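PDB 3ZY2: putative gdp-fucose protein o-fucosyltransferase 1 from Caenorhabditis elegans, which belongs to the GDP-fucose protein O-fucosyltransferase family, with two Rossmann-like halves in a GT-B type fold and guanosine-5'-diphosphate bound in the model. Local coordinates for residues F59-Q64 with S194-E199; L43-E48 with V75-F80; A210-A215 with G279-F284. One frame throughout, in Å; residues are numbered along the deposited sequence.

Contact 1. Residues F59-Q64 with S194-E199; sequences FEFLFQ and SSRITE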
ATOM      1  N   PHE A  59       9.685  13.224  19.996  1.00 14.25           N
ATOM      2  CA  PHE A  59       8.429  13.019  20.704  1.00 13.81           C
ATOM      3  C   PHE A  59       8.371  13.839  21.994  1.00 13.87           C
ATOM      4  O   PHE A  59       7.383  14.527  22.250  1.00 12.89           O
ATOM      5  CB  PHE A  59       8.242  11.532  21.025  1.00 13.96           C
ATOM      6  CG  PHE A  59       7.066  11.245  21.940  1.00 14.50           C
ATOM      7  CD1 PHE A  59       7.213  11.303  23.329  1.00 15.85           C
ATOM      8  CD2 PHE A  59       5.805  10.928  21.408  1.00 15.31           C
ATOM      9  CE1 PHE A  59       6.097  11.044  24.184  1.00 16.85           C
ATOM     10  CE2 PHE A  59       4.708  10.663  22.254  1.00 14.70           C
ATOM     11  CZ  PHE A  59       4.862  10.730  23.629  1.00 15.20           C
ATOM     12  N   GLU A  60       9.432  13.762  22.799  1.00 14.95           N
ATOM     13  CA  GLU A  60       9.448  14.372  24.137  1.00 15.32           C
ATOM     14  C   GLU A  60       9.519  15.909  24.130  1.00 15.34           C
ATOM     15  O   GLU A  60       9.309  16.541  25.164  1.00 16.10           O
ATOM     16  CB  GLU A  60      10.601  13.794  24.983  1.00 16.95           C
ATOM     17  CG  GLU A  60      11.973  14.065  24.413  1.00 17.03           C
ATOM     18  CD  GLU A  60      12.492  12.951  23.512  1.00 18.99           C
ATOM     19  OE1 GLU A  60      11.682  12.229  22.866  1.00 18.39           O
ATOM     20  OE2 GLU A  60      13.746  12.817  23.446  1.00 22.91           O
ATOM     21  N   PHE A  61       9.797  16.500  22.973  1.00 15.44           N
ATOM     22  CA  PHE A  61       9.688  17.952  22.828  1.00 15.59           C
ATOM     23  C   PHE A  61       8.221  18.358  22.939  1.00 14.45           C
ATOM     24  O   PHE A  61       7.897  19.424  23.472  1.00 15.44           O
ATOM     25  CB  PHE A  61      10.280  18.391  21.493  1.00 16.01           C
ATOM     26  CG  PHE A  61      10.499  19.877  21.381  1.00 18.21           C
ATOM     27  CD1 PHE A  61      11.436  20.510  22.185  1.00 20.15           C
ATOM     28  CD2 PHE A  61       9.765  20.632  20.466  1.00 20.68           C
ATOM     29  CE1 PHE A  61      11.656  21.894  22.090  1.00 22.32           C
ATOM     30  CE2 PHE A  61       9.978  22.010  20.355  1.00 22.52           C
ATOM     31  CZ  PHE A  61      10.919  22.631  21.172  1.00 22.02           C
ATOM     32  N   LEU A  62       7.338  17.468  22.485  1.00 13.52           N
ATOM     33  CA  LEU A  62       5.896  17.762  22.380  1.00 12.20           C
ATOM     34  C   LEU A  62       5.068  17.144  23.496  1.00 12.39           C
ATOM     35  O   LEU A  62       4.154  17.773  23.997  1.00 13.34           O
ATOM     36  CB  LEU A  62       5.349  17.277  21.036  1.00 11.65           C
ATOM     37  CG  LEU A  62       6.012  17.890  19.803  1.00 13.10           C
ATOM     38  CD1 LEU A  62       5.365  17.353  18.570  1.00 14.47           C
ATOM     39  CD2 LEU A  62       5.903  19.437  19.842  1.00 13.53           C
ATOM     40  N   PHE A  63       5.366  15.899  23.846  1.00 12.43           N
ATOM     41  CA  PHE A  63       4.559  15.129  24.807  1.00 13.04           C
ATOM     42  C   PHE A  63       5.405  14.513  25.914  1.00 14.33           C
ATOM     43  O   PHE A  63       6.629  14.385  25.786  1.00 16.66           O
ATOM     44  CB  PHE A  63       3.845  13.999  24.069  1.00 12.06           C
ATOM     45  CG  PHE A  63       2.849  14.448  23.044  1.00 10.99           C
ATOM     46  CD1 PHE A  63       1.735  15.163  23.423  1.00 11.50           C
ATOM     47  CD2 PHE A  63       3.003  14.097  21.711  1.00 12.19           C
ATOM     48  CE1 PHE A  63       0.779  15.548  22.489  1.00 12.12           C
ATOM     49  CE2 PHE A  63       2.047  14.470  20.763  1.00 11.66           C
ATOM     50  CZ  PHE A  63       0.929  15.197  21.158  1.00 11.12           C
ATOM     51  N   GLN A  64       4.754  14.094  27.000  1.00 14.29           N
ATOM     52  CA  GLN A  64       5.476  13.551  28.178  1.00 15.06           C
ATOM     53  C   GLN A  64       5.645  12.045  28.066  1.00 15.30           C
ATOM     54  O   GLN A  64       4.677  11.316  27.947  1.00 15.68           O
ATOM     55  CB  GLN A  64       4.763  13.929  29.489  1.00 15.36           C
ATOM     56  CG  GLN A  64       4.774  15.420  29.709  1.00 17.44           C
ATOM     57  CD  GLN A  64       4.217  15.849  31.039  1.00 18.75           C
ATOM     58  OE1 GLN A  64       4.324  15.138  32.045  1.00 19.86           O
ATOM     59  NE2 GLN A  64       3.592  17.034  31.052  1.00 18.71           N
ATOM     60  N   SER A 194       4.117  18.378  26.748  1.00 13.38           N
ATOM     61  CA  SER A 194       5.327  18.581  27.540  1.00 14.23           C
ATOM     62  C   SER A 194       5.109  19.741  28.503  1.00 15.29           C
ATOM     63  O   SER A 194       4.274  20.650  28.257  1.00 14.91           O
ATOM     64  CB  SER A 194       6.507  18.877  26.617  1.00 15.48           C
ATOM     65  OG  SER A 194       6.277  20.096  25.905  1.00 16.45           O
ATOM     66  N   SER A 195       5.836  19.728  29.605  1.00 16.53           N
ATOM     67  CA  SER A 195       5.702  20.801  30.570  1.00 17.49           C
ATOM     68  C   SER A 195       5.962  22.165  29.928  1.00 17.06           C
ATOM     69  O   SER A 195       5.292  23.139  30.260  1.00 17.14           O
ATOM     70  CB  SER A 195       6.624  20.551  31.757  1.00 19.10           C
ATOM     71  OG  SER A 195       7.966  20.586  31.338  1.00 25.20           O
ATOM     72  N   ARG A 196       6.904  22.232  28.996  1.00 16.77           N
ATOM     73  CA  ARG A 196       7.210  23.500  28.316  1.00 17.36           C
ATOM     74  C   ARG A 196       5.974  24.048  27.594  1.00 15.77           C
ATOM     75  O   ARG A 196       5.666  25.244  27.692  1.00 15.89           O
ATOM     76  CB  ARG A 196       8.365  23.290  27.347  1.00 18.39           C
ATOM     77  CG  ARG A 196       8.815  24.551  26.602  1.00 20.78           C
ATOM     78  CD  ARG A 196       9.816  24.171  25.508  1.00 25.58           C
ATOM     79  NE  ARG A 196       9.288  23.115  24.639  1.00 26.70           N
ATOM     80  CZ  ARG A 196       8.562  23.321  23.543  1.00 27.19           C
ATOM     81  NH1 ARG A 196       8.279  24.552  23.125  1.00 28.24           N
ATOM     82  NH2 ARG A 196       8.108  22.289  22.861  1.00 25.16           N
ATOM     83  N   ILE A 197       5.296  23.191  26.833  1.00 14.62           N
ATOM     84  CA  ILE A 197       4.106  23.616  26.095  1.00 13.59           C
ATOM     85  C   ILE A 197       2.957  23.948  27.027  1.00 13.74           C
ATOM     86  O   ILE A 197       2.227  24.940  26.829  1.00 14.01           O
ATOM     87  CB  ILE A 197       3.700  22.532  25.071  1.00 12.91           C
ATOM     88  CG1 ILE A 197       4.728  22.542  23.944  1.00 12.49           C
ATOM     89  CG2 ILE A 197       2.298  22.804  24.546  1.00 12.60           C
ATOM     90  CD1 ILE A 197       4.650  21.363  22.991  1.00 15.89           C
ATOM     91  N   THR A 198       2.776  23.126  28.051  1.00 14.66           N
ATOM     92  CA  THR A 198       1.720  23.362  29.017  1.00 15.57           C
ATOM     93  C   THR A 198       1.887  24.742  29.659  1.00 15.84           C
ATOM     94  O   THR A 198       0.935  25.523  29.746  1.00 15.30           O
ATOM     95  CB  THR A 198       1.700  22.227  30.047  1.00 15.83           C
ATOM     96  OG1 THR A 198       1.430  20.992  29.345  1.00 18.72           O
ATOM     97  CG2 THR A 198       0.644  22.452  31.118  1.00 18.16           C
ATOM     98  N   GLU A 199       3.104  25.053  30.078  1.00 15.12           N
ATOM     99  CA  GLU A 199       3.370  26.325  30.713  1.00 15.92           C
ATOM    100  C   GLU A 199       3.155  27.485  29.758  1.00 15.08           C
ATOM    101  O   GLU A 199       2.640  28.544  30.152  1.00 15.90           O
ATOM    102  CB  GLU A 199       4.792  26.316  31.296  1.00 16.74           C
ATOM    103  CG  GLU A 199       4.923  25.459  32.573  1.00 22.28           C
ATOM    104  CD  GLU A 199       3.777  25.674  33.568  1.00 25.38           C
ATOM    105  OE1 GLU A 199       3.569  26.826  34.010  1.00 26.83           O
ATOM    106  OE2 GLU A 199       3.072  24.691  33.899  1.00 30.83           O
TER
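The guanidinium of Arg-196 lies flat on the ring of Phe-61, with the two planes 14° apart and Arg-196 CZ 3.7 Å from the centroid of the Phe-61 ring, a cation-pi stack over the face. Arg-196 NH2 sits above the middle of the ring and, with the acceptor nearly in the guanidinium plane, also gives a hydrogen bond of 2.9 Å to Phe-61 O. Phe-61 O takes a second bond, from Ser-194 OG at 3.0 Å; the two donors come from opposite faces of the carbonyl plane. One residue along, Ser-194 N donates to Leu-62 O at 2.8 Å. Beside these bonds, Leu-62 CD2 meets Ile-197 CD1 at 3.9 Å.

Arg-196 reaches the ring through an extended chain that bends at chi3 (52°), turning the guanidinium back over Phe-61. Ser-194 is the N-cap of helix 195-208, its OG accepting a weak bond from Ile-197 N. Farther out, Gln-64 NE2 bonds to Trp-193 O, Phe-63 stacks on the Trp-193 ring, and Tyr-316 of helix 315-324 packs on both Leu-62 and Ile-197.

The capping serine therefore serves two chain segments at once, and the arginine, gripping ring and carbonyl together, probably limits the rotation of the solvent-exposed Phe-61 ring.

Contact 2. Residues L43-E48 with V75-F80; sequences LPNFIE and VTMQEF
Leu-43 and Val-75 are joined by the one backbone hydrogen bond of this contact: Leu-43 N donates to Val-75 O at 2.8 Å, with an N-H...O angle of 170° and the donor almost in line with the C=O bond. The side chain of Leu-43 rises beside the same carbonyl, Leu-43 CG lying 3.5 Å from Val-75 O, while CD1 reaches toward the backbone N of Thr-76.

The remaining contacts are van der Waals packing, and Met-77 carries most of them. Its CG points anti to the backbone N (chi1 -174°), and the chain then folds at chi2 and chi3, bringing the terminal methyl back to the 43-45 backbone; Met-77 CE rests 3.6 Å from Leu-43 O. Asn-45 runs across the methionine at about a right angle, Asn-45 ND2 lying 4.1 Å from Met-77 CG.

A further polar bond belongs to the helix start. Thr-76 is the N-cap of helix 77-88, and Thr-76 OG1 accepts from Glu-79 N at 3.0 Å.

The contact lies at the edge of the six-stranded parallel sheet, where strands 40-42 and 74-75 end, the first running on toward strand 46-48 and the second passing into helix 77-88 as in a Rossmann-like beta-alpha unit. Phe-27 of helix 20-37 packs against Leu-43 and Pro-44, Val-42 touches both Val-75 and Met-77, and Tyr-125 OH hydrogen-bonds with Asn-45 N.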
ATOM      1  N   LEU A  43       9.397   5.714  20.287  1.00 14.56           N
ATOM      2  CA  LEU A  43       8.552   6.886  20.088  1.00 14.79           C
ATOM      3  C   LEU A  43       9.008   7.614  18.811  1.00 15.19           C
ATOM      4  O   LEU A  43      10.205   7.857  18.607  1.00 16.91           O
ATOM      5  CB  LEU A  43       8.599   7.780  21.329  1.00 15.10           C
ATOM      6  CG  LEU A  43       7.968   7.156  22.578  1.00 15.25           C
ATOM      7  CD1 LEU A  43       8.438   7.889  23.838  1.00 15.77           C
ATOM      8  CD2 LEU A  43       6.446   7.185  22.487  1.00 15.02           C
ATOM      9  N   PRO A  44       8.066   7.927  17.896  1.00 14.68           N
ATOM     10  CA  PRO A  44       8.454   8.491  16.611  1.00 15.02           C
ATOM     11  C   PRO A  44       8.943   9.924  16.729  1.00 14.60           C
ATOM     12  O   PRO A  44       8.531  10.648  17.649  1.00 16.02           O
ATOM     13  CB  PRO A  44       7.140   8.486  15.828  1.00 15.34           C
ATOM     14  CG  PRO A  44       6.078   8.652  16.873  1.00 14.73           C
ATOM     15  CD  PRO A  44       6.601   7.857  18.077  1.00 14.58           C
ATOM     16  N   ASN A  45       9.819  10.338  15.823  1.00 13.40           N
ATOM     17  CA  ASN A  45       9.976  11.771  15.575  1.00 13.91           C
ATOM     18  C   ASN A  45       8.760  12.211  14.792  1.00 12.92           C
ATOM     19  O   ASN A  45       8.339  11.536  13.819  1.00 13.79           O
ATOM     20  CB  ASN A  45      11.214  12.043  14.744  1.00 13.81           C
ATOM     21  CG  ASN A  45      12.501  11.811  15.513  1.00 15.93           C
ATOM     22  OD1 ASN A  45      12.585  12.040  16.742  1.00 17.69           O
ATOM     23  ND2 ASN A  45      13.526  11.380  14.790  1.00 15.99           N
ATOM     24  N   PHE A  46       8.152  13.308  15.222  1.00 11.83           N
ATOM     25  CA  PHE A  46       7.127  13.933  14.375  1.00 12.12           C
ATOM     26  C   PHE A  46       7.760  14.761  13.281  1.00 13.20           C
ATOM     27  O   PHE A  46       8.954  14.991  13.306  1.00 14.07           O
ATOM     28  CB  PHE A  46       6.155  14.753  15.237  1.00 12.24           C
ATOM     29  CG  PHE A  46       5.346  13.890  16.164  1.00 10.99           C
ATOM     30  CD1 PHE A  46       4.269  13.166  15.645  1.00 12.33           C
ATOM     31  CD2 PHE A  46       5.666  13.779  17.525  1.00 12.33           C
ATOM     32  CE1 PHE A  46       3.481  12.327  16.475  1.00 14.42           C
ATOM     33  CE2 PHE A  46       4.870  12.922  18.365  1.00 12.75           C
ATOM     34  CZ  PHE A  46       3.790  12.221  17.824  1.00 13.94           C
ATOM     35  N   ILE A  47       6.963  15.168  12.309  1.00 12.87           N
ATOM     36  CA  ILE A  47       7.506  15.752  11.103  1.00 13.46           C
ATOM     37  C   ILE A  47       6.834  17.078  10.815  1.00 13.89           C
ATOM     38  O   ILE A  47       5.611  17.174  10.821  1.00 13.62           O
ATOM     39  CB  ILE A  47       7.333  14.779   9.917  1.00 13.24           C
ATOM     40  CG1 ILE A  47       8.034  13.438  10.209  1.00 15.01           C
ATOM     41  CG2 ILE A  47       7.946  15.388   8.653  1.00 15.39           C
ATOM     42  CD1 ILE A  47       7.873  12.374   9.134  1.00 16.84           C
ATOM     43  N   GLU A  48       7.656  18.100  10.548  1.00 14.51           N
ATOM     44  CA  GLU A  48       7.197  19.439  10.153  1.00 15.79           C
ATOM     45  C   GLU A  48       7.638  19.722   8.741  1.00 17.53           C
ATOM     46  O   GLU A  48       8.781  19.451   8.390  1.00 17.46           O
ATOM     47  CB  GLU A  48       7.778  20.496  11.090  1.00 16.69           C
ATOM     48  CG  GLU A  48       7.101  20.534  12.449  1.00 16.45           C
ATOM     49  CD  GLU A  48       7.676  21.598  13.349  1.00 19.50           C
ATOM     50  OE1 GLU A  48       8.568  22.378  12.935  1.00 19.92           O
ATOM     51  OE2 GLU A  48       7.259  21.669  14.504  1.00 17.97           O
ATOM     52  N   VAL A  75      10.197   3.560  24.445  1.00 19.57           N
ATOM     53  CA  VAL A  75      11.519   4.178  24.613  1.00 19.87           C
ATOM     54  C   VAL A  75      11.627   5.383  23.683  1.00 19.25           C
ATOM     55  O   VAL A  75      11.034   5.391  22.597  1.00 18.24           O
ATOM     56  CB  VAL A  75      12.705   3.216  24.324  1.00 21.10           C
ATOM     57  CG1 VAL A  75      12.874   2.210  25.455  1.00 23.48           C
ATOM     58  CG2 VAL A  75      12.586   2.565  22.922  1.00 21.68           C
ATOM     59  N   THR A  76      12.366   6.397  24.100  1.00 18.58           N
ATOM     60  CA  THR A  76      12.616   7.531  23.210  1.00 18.44           C
ATOM     61  C   THR A  76      13.470   7.112  22.015  1.00 18.43           C
ATOM     62  O   THR A  76      14.189   6.103  22.068  1.00 18.68           O
ATOM     63  CB  THR A  76      13.330   8.684  23.931  1.00 18.43           C
ATOM     64  OG1 THR A  76      14.608   8.232  24.415  1.00 21.31           O
ATOM     65  CG2 THR A  76      12.489   9.214  25.102  1.00 20.19           C
ATOM     66  N   MET A  77      13.385   7.878  20.932  1.00 18.74           N
ATOM     67  CA  MET A  77      14.244   7.679  19.767  1.00 19.08           C
ATOM     68  C   MET A  77      15.725   7.806  20.160  1.00 20.68           C
ATOM     69  O   MET A  77      16.560   7.042  19.663  1.00 21.40           O
ATOM     70  CB  MET A  77      13.881   8.667  18.644  1.00 18.62           C
ATOM     71  CG  MET A  77      14.653   8.415  17.342  1.00 18.16           C
ATOM     72  SD  MET A  77      14.233   6.869  16.551  1.00 19.30           S
ATOM     73  CE  MET A  77      12.595   7.278  15.963  1.00 18.01           C
ATOM     74  N   GLN A  78      16.041   8.751  21.047  1.00 21.97           N
ATOM     75  CA  GLN A  78      17.417   8.951  21.508  1.00 23.32           C
ATOM     76  C   GLN A  78      17.950   7.703  22.226  1.00 24.07           C
ATOM     77  O   GLN A  78      19.070   7.250  21.930  1.00 24.74           O
ATOM     78  CB  GLN A  78      17.552  10.217  22.378  1.00 24.50           C
ATOM     79  CG  GLN A  78      18.897  10.352  23.094  1.00 29.32           C
ATOM     80  CD  GLN A  78      19.140  11.709  23.746  1.00 33.98           C
ATOM     81  OE1 GLN A  78      18.214  12.481  24.013  1.00 37.50           O
ATOM     82  NE2 GLN A  78      20.412  12.002  24.014  1.00 37.65           N
ATOM     83  N   GLU A  79      17.159   7.147  23.148  1.00 23.86           N
ATOM     84  CA  GLU A  79      17.571   5.917  23.837  1.00 24.69           C
ATOM     85  C   GLU A  79      17.708   4.759  22.850  1.00 24.24           C
ATOM     86  O   GLU A  79      18.679   3.999  22.894  1.00 24.62           O
ATOM     87  CB  GLU A  79      16.640   5.537  25.003  1.00 25.26           C
ATOM     88  CG  GLU A  79      17.052   4.208  25.670  1.00 29.17           C
ATOM     89  CD  GLU A  79      16.325   3.857  26.973  1.00 33.27           C
ATOM     90  OE1 GLU A  79      15.511   4.654  27.481  1.00 34.97           O
ATOM     91  OE2 GLU A  79      16.606   2.754  27.509  1.00 36.77           O
ATOM     92  N   PHE A  80      16.749   4.612  21.945  1.00 22.66           N
ATOM     93  CA  PHE A  80      16.791   3.521  20.979  1.00 22.72           C
ATOM     94  C   PHE A  80      18.059   3.609  20.118  1.00 24.29           C
ATOM     95  O   PHE A  80      18.791   2.626  19.936  1.00 25.29           O
ATOM     96  CB  PHE A  80      15.521   3.548  20.104  1.00 21.30           C
ATOM     97  CG  PHE A  80      15.469   2.444  19.101  1.00 21.21           C
ATOM     98  CD1 PHE A  80      15.332   1.113  19.511  1.00 21.47           C
ATOM     99  CD2 PHE A  80      15.554   2.723  17.736  1.00 21.62           C
ATOM    100  CE1 PHE A  80      15.301   0.097  18.586  1.00 22.14           C
ATOM    101  CE2 PHE A  80      15.515   1.712  16.795  1.00 22.69           C
ATOM    102  CZ  PHE A  80      15.389   0.386  17.216  1.00 22.84           C
TER

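Contact 3. Residues A210-A215 with G279-F284; sequences AKPFVA and GAKSVF
Strands 213-215 and 282-284 run parallel, their axes 4.6 Å apart at closest and inclined by 21°, with Val-214 bonding through both its N-H and its C=O: Val-214 N donates to Ser-282 O at 3.2 Å, and Val-214 O accepts from Phe-284 N at 2.8 Å. Ahead of the strands, Lys-281 N donates to Pro-212 O at 2.8 Å; the peptide bond leading into Pro-212 is cis.

On one face of the sheet Phe-213 and Phe-284 lie side by side, pointing the same way, with Phe-213 CD2 4.0 Å from Phe-284 CB. Ala-215 CB meets the Phe-284 ring at its edge, in the ring plane. On this face too, Ser-282 OG, turned between its own N and carbonyl carbon (chi1 70°), donates to Ala-210 O at 2.7 Å. On the other face, Val-214 CG2 packs on Ala-280 CB at 3.9 Å.

In the five-stranded parallel sheet, 327-330 is bonded beyond strand 213-218 and 307-308 beyond strand 282-287. Helix 315-324 covers the Phe-284 face, and helix 264-278 packs against Val-214, Ala-280 and Val-283 through Ile-278 and Val-275, consistent with the second Rossmann-like half of a GT-B fold.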
ATOM      1  N   ALA A 210      -9.532  36.185  29.452  1.00 12.28           N
ATOM      2  CA  ALA A 210     -10.454  36.199  30.595  1.00 12.09           C
ATOM      3  C   ALA A 210     -11.398  35.005  30.449  1.00 11.82           C
ATOM      4  O   ALA A 210     -11.856  34.641  29.346  1.00 12.54           O
ATOM      5  CB  ALA A 210     -11.221  37.517  30.666  1.00 12.05           C
ATOM      6  N   LYS A 211     -11.658  34.363  31.587  1.00 13.16           N
ATOM      7  CA  LYS A 211     -12.496  33.158  31.606  1.00 12.63           C
ATOM      8  C   LYS A 211     -13.941  33.480  31.980  1.00 12.99           C
ATOM      9  O   LYS A 211     -14.211  34.440  32.698  1.00 14.57           O
ATOM     10  CB  LYS A 211     -11.905  32.146  32.574  1.00 13.66           C
ATOM     11  CG  LYS A 211     -10.598  31.497  32.001  1.00 15.90           C
ATOM     12  CD  LYS A 211      -9.856  30.621  33.014  1.00 23.30           C
ATOM     13  CE  LYS A 211     -10.587  29.295  33.307  1.00 26.40           C
ATOM     14  NZ  LYS A 211     -10.716  28.438  32.091  1.00 27.38           N
ATOM     15  N   PRO A 212     -14.884  32.671  31.468  1.00 12.15           N
ATOM     16  CA  PRO A 212     -14.656  31.506  30.591  1.00 12.00           C
ATOM     17  C   PRO A 212     -14.367  31.939  29.163  1.00 11.29           C
ATOM     18  O   PRO A 212     -14.841  32.993  28.723  1.00 12.79           O
ATOM     19  CB  PRO A 212     -15.990  30.757  30.653  1.00 13.10           C
ATOM     20  CG  PRO A 212     -17.017  31.769  31.050  1.00 13.69           C
ATOM     21  CD  PRO A 212     -16.317  32.893  31.788  1.00 13.01           C
ATOM     22  N   PHE A 213     -13.535  31.175  28.463  1.00 10.41           N
ATOM     23  CA  PHE A 213     -13.194  31.534  27.071  1.00 10.73           C
ATOM     24  C   PHE A 213     -13.584  30.461  26.089  1.00 10.67           C
ATOM     25  O   PHE A 213     -13.580  29.256  26.409  1.00 10.93           O
ATOM     26  CB  PHE A 213     -11.712  31.985  26.879  1.00 10.65           C
ATOM     27  CG  PHE A 213     -10.680  30.871  26.879  1.00 10.51           C
ATOM     28  CD1 PHE A 213     -10.117  30.424  28.074  1.00  9.67           C
ATOM     29  CD2 PHE A 213     -10.191  30.355  25.676  1.00 10.22           C
ATOM     30  CE1 PHE A 213      -9.116  29.439  28.067  1.00 10.52           C
ATOM     31  CE2 PHE A 213      -9.187  29.357  25.656  1.00  9.45           C
ATOM     32  CZ  PHE A 213      -8.644  28.902  26.853  1.00 10.83           C
ATOM     33  N   VAL A 214     -13.976  30.923  24.907  1.00 10.94           N
ATOM     34  CA  VAL A 214     -14.257  30.048  23.769  1.00 10.60           C
ATOM     35  C   VAL A 214     -12.997  30.000  22.925  1.00 10.11           C
ATOM     36  O   VAL A 214     -12.460  31.044  22.587  1.00 11.51           O
ATOM     37  CB  VAL A 214     -15.403  30.596  22.868  1.00 11.23           C
ATOM     38  CG1 VAL A 214     -15.684  29.645  21.703  1.00 13.17           C
ATOM     39  CG2 VAL A 214     -16.706  30.755  23.648  1.00 13.12           C
ATOM     40  N   ALA A 215     -12.514  28.801  22.608  1.00 10.12           N
ATOM     41  CA  ALA A 215     -11.416  28.629  21.634  1.00  9.93           C
ATOM     42  C   ALA A 215     -11.979  28.072  20.355  1.00 10.60           C
ATOM     43  O   ALA A 215     -12.813  27.141  20.404  1.00 11.59           O
ATOM     44  CB  ALA A 215     -10.340  27.674  22.191  1.00 11.11           C
ATOM     45  N   GLY A 279     -21.538  32.922  28.339  1.00 16.45           N
ATOM     46  CA  GLY A 279     -21.127  34.184  28.956  1.00 15.78           C
ATOM     47  C   GLY A 279     -19.614  34.372  28.868  1.00 14.72           C
ATOM     48  O   GLY A 279     -18.956  34.680  29.865  1.00 15.49           O
ATOM     49  N   ALA A 280     -19.061  34.110  27.685  1.00 14.41           N
ATOM     50  CA  ALA A 280     -17.611  34.142  27.500  1.00 13.78           C
ATOM     51  C   ALA A 280     -17.040  35.538  27.729  1.00 14.08           C
ATOM     52  O   ALA A 280     -17.684  36.547  27.369  1.00 14.08           O
ATOM     53  CB  ALA A 280     -17.251  33.655  26.122  1.00 13.82           C
ATOM     54  N   LYS A 281     -15.846  35.584  28.320  1.00 13.29           N
ATOM     55  CA  LYS A 281     -15.162  36.862  28.537  1.00 13.60           C
ATOM     56  C   LYS A 281     -13.999  37.109  27.593  1.00 13.60           C
ATOM     57  O   LYS A 281     -13.388  38.182  27.635  1.00 14.46           O
ATOM     58  CB  LYS A 281     -14.745  37.028  30.000  1.00 14.20           C
ATOM     59  CG  LYS A 281     -15.941  37.052  30.963  1.00 17.62           C
ATOM     60  CD  LYS A 281     -16.857  38.250  30.693  1.00 24.08           C
ATOM     61  CE  LYS A 281     -18.126  38.227  31.554  1.00 29.64           C
ATOM     62  NZ  LYS A 281     -19.185  37.340  30.967  1.00 31.09           N
ATOM     63  N   SER A 282     -13.740  36.143  26.719  1.00 12.57           N
ATOM     64  CA  SER A 282     -12.755  36.274  25.667  1.00 12.47           C
ATOM     65  C   SER A 282     -12.891  35.115  24.692  1.00 11.87           C
ATOM     66  O   SER A 282     -13.566  34.105  24.982  1.00 12.15           O
ATOM     67  CB  SER A 282     -11.332  36.298  26.258  1.00 12.27           C
ATOM     68  OG  SER A 282     -10.964  35.031  26.778  1.00 12.05           O
ATOM     69  N   VAL A 283     -12.233  35.274  23.539  1.00 12.15           N
ATOM     70  CA  VAL A 283     -12.172  34.248  22.502  1.00 11.87           C
ATOM     71  C   VAL A 283     -10.711  34.044  22.096  1.00 11.41           C
ATOM     72  O   VAL A 283      -9.938  35.006  21.991  1.00 12.73           O
ATOM     73  CB  VAL A 283     -13.047  34.636  21.261  1.00 12.63           C
ATOM     74  CG1 VAL A 283     -12.776  33.683  20.079  1.00 13.51           C
ATOM     75  CG2 VAL A 283     -14.532  34.653  21.646  1.00 13.44           C
ATOM     76  N   PHE A 284     -10.339  32.782  21.934  1.00 11.14           N
ATOM     77  CA  PHE A 284      -9.040  32.423  21.387  1.00 10.57           C
ATOM     78  C   PHE A 284      -9.229  31.854  19.994  1.00 10.64           C
ATOM     79  O   PHE A 284     -10.096  31.000  19.773  1.00 11.09           O
ATOM     80  CB  PHE A 284      -8.356  31.380  22.270  1.00 10.04           C
ATOM     81  CG  PHE A 284      -7.064  30.876  21.695  1.00 10.06           C
ATOM     82  CD1 PHE A 284      -5.921  31.700  21.657  1.00 13.00           C
ATOM     83  CD2 PHE A 284      -6.990  29.588  21.170  1.00  9.99           C
ATOM     84  CE1 PHE A 284      -4.710  31.232  21.147  1.00 12.67           C
ATOM     85  CE2 PHE A 284      -5.774  29.109  20.647  1.00 12.25           C
ATOM     86  CZ  PHE A 284      -4.639  29.958  20.622  1.00 12.55           C
TER

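Overall arrangement
Contacts 1 and 2 touch, Phe-59 packing on Leu-43, Pro-44 and Phe-46, and their segments alternate along the chain. Contact 3 lies apart, its centre about 24 Å from that of contact 1, although helix 195-208 leads from contact 1 to strand 213-218. Contact 2 is buried at strand ends of the six-stranded parallel sheet; contact 3 joins neighbouring strands of the five-stranded one, with exposed residues just ahead of the strands. Contact 1, partly buried, joins the short, weakly bonded helix 59-62 and the turn after it to the start of helix 195-208; helix 315-324 packs on contacts 1 and 3. Chemistry differs: charge and capping in contact 1, one backbone bond and van der Waals packing in contact 2, repeated backbone bonding in contact 3.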